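Local structure of LbaCas13a H328A (C2c2) (Lachnospiraceae bacterium NK4A179, 5WLH) at residues Ser514-Glu519 with Ile563-Gly568. The protein binds a CRISPR guide RNA and, as a Cas13a nuclease, probably cleaves the RNA strands that this guide recognises. Numbering follows the deposited sequence.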
ATOM      1  N   SER A 514      -2.816 -10.933 -24.758  1.00 21.34           N
ATOM      2  CA  SER A 514      -2.615 -12.359 -25.004  1.00 27.39           C
ATOM      3  C   SER A 514      -3.927 -13.132 -24.962  1.00 29.68           C
ATOM      4  O   SER A 514      -4.054 -14.175 -25.618  1.00 29.20           O
ATOM      5  CB  SER A 514      -1.633 -12.935 -23.981  1.00 32.86           C
ATOM      6  OG  SER A 514      -2.296 -13.428 -22.837  1.00 41.03           O
ATOM      7  N   SER A 515      -4.909 -12.622 -24.219  1.00 28.34           N
ATOM      8  CA  SER A 515      -6.033 -13.449 -23.777  1.00 30.24           C
ATOM      9  C   SER A 515      -6.838 -14.001 -24.948  1.00 30.14           C
ATOM     10  O   SER A 515      -7.345 -15.130 -24.879  1.00 33.34           O
ATOM     11  CB  SER A 515      -6.934 -12.649 -22.832  1.00 30.06           C
ATOM     12  OG  SER A 515      -7.582 -11.596 -23.507  1.00 33.49           O
ATOM     13  N   GLN A 516      -6.969 -13.233 -26.028  1.00 29.35           N
ATOM     14  CA  GLN A 516      -7.737 -13.658 -27.185  1.00 34.92           C
ATOM     15  C   GLN A 516      -6.890 -13.909 -28.423  1.00 38.34           C
ATOM     16  O   GLN A 516      -7.436 -14.325 -29.447  1.00 37.82           O
ATOM     17  CB  GLN A 516      -8.802 -12.619 -27.524  1.00 34.69           C
ATOM     18  CG  GLN A 516      -9.933 -12.522 -26.542  1.00 37.63           C
ATOM     19  CD  GLN A 516     -11.051 -11.697 -27.116  1.00 44.66           C
ATOM     20  OE1 GLN A 516     -11.845 -12.188 -27.915  1.00 46.12           O
ATOM     21  NE2 GLN A 516     -11.091 -10.421 -26.754  1.00 47.15           N
ATOM     22  N   THR A 517      -5.586 -13.652 -28.376  1.00 33.84           N
ATOM     23  CA  THR A 517      -4.747 -13.878 -29.545  1.00 30.96           C
ATOM     24  C   THR A 517      -3.984 -15.189 -29.491  1.00 33.34           C
ATOM     25  O   THR A 517      -3.719 -15.779 -30.544  1.00 37.28           O
ATOM     26  CB  THR A 517      -3.738 -12.738 -29.725  1.00 29.95           C
ATOM     27  OG1 THR A 517      -2.974 -12.590 -28.524  1.00 28.43           O
ATOM     28  CG2 THR A 517      -4.440 -11.425 -30.057  1.00 26.81           C
ATOM     29  N   VAL A 518      -3.613 -15.666 -28.301  1.00 29.97           N
ATOM     30  CA  VAL A 518      -2.779 -16.853 -28.185  1.00 31.85           C
ATOM     31  C   VAL A 518      -3.331 -17.782 -27.113  1.00 35.74           C
ATOM     32  O   VAL A 518      -4.064 -17.377 -26.208  1.00 33.20           O
ATOM     33  CB  VAL A 518      -1.296 -16.516 -27.876  1.00 29.22           C
ATOM     34  CG1 VAL A 518      -0.684 -15.690 -28.993  1.00 33.94           C
ATOM     35  CG2 VAL A 518      -1.173 -15.803 -26.514  1.00 31.83           C
ATOM     36  N   GLU A 519      -2.968 -19.052 -27.234  1.00 37.78           N
ATOM     37  CA  GLU A 519      -3.177 -20.027 -26.175  1.00 36.34           C
ATOM     38  C   GLU A 519      -1.796 -20.492 -25.746  1.00 36.69           C
ATOM     39  O   GLU A 519      -1.109 -21.198 -26.493  1.00 34.40           O
ATOM     40  CB  GLU A 519      -4.054 -21.192 -26.640  1.00 42.67           C
ATOM     41  CG  GLU A 519      -4.604 -22.026 -25.496  1.00 54.05           C
ATOM     42  CD  GLU A 519      -5.325 -23.279 -25.968  1.00 65.32           C
ATOM     43  OE1 GLU A 519      -5.994 -23.223 -27.028  1.00 65.89           O
ATOM     44  OE2 GLU A 519      -5.224 -24.317 -25.271  1.00 68.79           O
ATOM     45  N   ILE A 563      -7.283  -8.202 -32.476  1.00 29.42           N
ATOM     46  CA  ILE A 563      -6.489  -7.129 -31.870  1.00 26.86           C
ATOM     47  C   ILE A 563      -7.299  -5.842 -31.808  1.00 27.56           C
ATOM     48  O   ILE A 563      -7.294  -5.128 -30.798  1.00 30.00           O
ATOM     49  CB  ILE A 563      -5.184  -6.916 -32.657  1.00 27.62           C
ATOM     50  CG1 ILE A 563      -4.256  -8.129 -32.544  1.00 28.53           C
ATOM     51  CG2 ILE A 563      -4.502  -5.646 -32.207  1.00 28.63           C
ATOM     52  CD1 ILE A 563      -3.127  -8.097 -33.572  1.00 27.04           C
ATOM     53  N   LEU A 564      -8.013  -5.522 -32.886  1.00 29.56           N
ATOM     54  CA  LEU A 564      -8.692  -4.240 -32.941  1.00 28.33           C
ATOM     55  C   LEU A 564      -9.909  -4.171 -32.018  1.00 27.41           C
ATOM     56  O   LEU A 564     -10.454  -3.078 -31.835  1.00 27.00           O
ATOM     57  CB  LEU A 564      -9.080  -3.923 -34.394  1.00 30.19           C
ATOM     58  CG  LEU A 564      -7.900  -3.640 -35.338  1.00 31.20           C
ATOM     59  CD1 LEU A 564      -8.360  -3.416 -36.794  1.00 31.54           C
ATOM     60  CD2 LEU A 564      -7.143  -2.429 -34.837  1.00 31.80           C
ATOM     61  N   GLN A 565     -10.346  -5.291 -31.427  1.00 27.23           N
ATOM     62  CA  GLN A 565     -11.349  -5.206 -30.364  1.00 28.16           C
ATOM     63  C   GLN A 565     -10.867  -4.304 -29.234  1.00 32.89           C
ATOM     64  O   GLN A 565     -11.663  -3.604 -28.597  1.00 29.20           O
ATOM     65  CB  GLN A 565     -11.657  -6.599 -29.808  1.00 28.99           C
ATOM     66  CG  GLN A 565     -12.423  -7.513 -30.738  1.00 31.42           C
ATOM     67  CD  GLN A 565     -12.587  -8.917 -30.179  1.00 37.84           C
ATOM     68  OE1 GLN A 565     -12.697  -9.107 -28.976  1.00 39.35           O
ATOM     69  NE2 GLN A 565     -12.623  -9.908 -31.065  1.00 45.55           N
ATOM     70  N   TYR A 566      -9.561  -4.326 -28.961  1.00 33.16           N
ATOM     71  CA  TYR A 566      -8.951  -3.506 -27.920  1.00 27.03           C
ATOM     72  C   TYR A 566      -8.696  -2.081 -28.367  1.00 30.06           C
ATOM     73  O   TYR A 566      -8.353  -1.233 -27.531  1.00 28.83           O
ATOM     74  CB  TYR A 566      -7.657  -4.165 -27.467  1.00 24.75           C
ATOM     75  CG  TYR A 566      -7.950  -5.469 -26.807  1.00 24.79           C
ATOM     76  CD1 TYR A 566      -8.286  -5.511 -25.465  1.00 27.04           C
ATOM     77  CD2 TYR A 566      -7.964  -6.656 -27.532  1.00 25.66           C
ATOM     78  CE1 TYR A 566      -8.606  -6.691 -24.846  1.00 27.34           C
ATOM     79  CE2 TYR A 566      -8.274  -7.851 -26.912  1.00 27.53           C
ATOM     80  CZ  TYR A 566      -8.602  -7.859 -25.570  1.00 28.05           C
ATOM     81  OH  TYR A 566      -8.917  -9.036 -24.934  1.00 25.20           O
ATOM     82  N   PHE A 567      -8.858  -1.804 -29.658  1.00 25.22           N
ATOM     83  CA  PHE A 567      -8.834  -0.452 -30.196  1.00 25.32           C
ATOM     84  C   PHE A 567     -10.235  -0.029 -30.631  1.00 26.04           C
ATOM     85  O   PHE A 567     -10.401   0.707 -31.606  1.00 30.68           O
ATOM     86  CB  PHE A 567      -7.833  -0.354 -31.348  1.00 28.63           C
ATOM     87  CG  PHE A 567      -6.390  -0.547 -30.923  1.00 26.48           C
ATOM     88  CD1 PHE A 567      -5.624   0.532 -30.516  1.00 30.68           C
ATOM     89  CD2 PHE A 567      -5.810  -1.802 -30.938  1.00 29.07           C
ATOM     90  CE1 PHE A 567      -4.302   0.360 -30.126  1.00 30.09           C
ATOM     91  CE2 PHE A 567      -4.489  -1.986 -30.544  1.00 29.68           C
ATOM     92  CZ  PHE A 567      -3.733  -0.900 -30.141  1.00 30.82           C
ATOM     93  N   GLY A 568     -11.246  -0.533 -29.927  1.00 26.27           N
ATOM     94  CA  GLY A 568     -12.614  -0.080 -30.074  1.00 27.49           C
ATOM     95  C   GLY A 568     -13.425  -0.803 -31.129  1.00 30.10           C
ATOM     96  O   GLY A 568     -14.582  -0.429 -31.350  1.00 34.59           O
TER
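Gln516 reaches from the last turn of helix 486-517 to Gln565 and Tyr566 near the C-terminal end of the helix that begins at 559, which closes in a Schellman motif with Gly568, at positive phi, as its C-prime residue. Two helix C-terminal ends are thus joined by side chains. The apolar touch is the looser part: CG2 of Thr517 lies 4.1 Å from CG1 of Ile563, and Leu592 of helix 588-602 fills in against both. Threonine suits this place because its methyl can face the isoleucine while OG1, at chi1 55°, turns back to bond Leu513 O in its own helix. The close part is polar, with Ser515 and Gln516 on its partly exposed side and Gln565 and Tyr566 buried. CG anti to the carbonyl carbon (chi1 -70°) and an extended chain carry the Gln516 amide across to them. Both NE2 hydrogens are used. Gln516 NE2 gives one to Gln565 OE1 at 3.0 Å, a bent bond arriving from above the carbonyl plane; OE1 of Gln516 accepts from Lys1045. A leucine here would probably leave Gln565 OE1 without this donor and Lys1045 without its amide acceptor. Tyrosine fits opposite because its hydroxyl can both accept from Gln516 and bond Leu1046 O, linking the pair to helix 1039-1047. The other NE2 hydrogen points almost straight at Tyr566 OH, 3.2 Å from Gln516 NE2 and nearly in the amide plane.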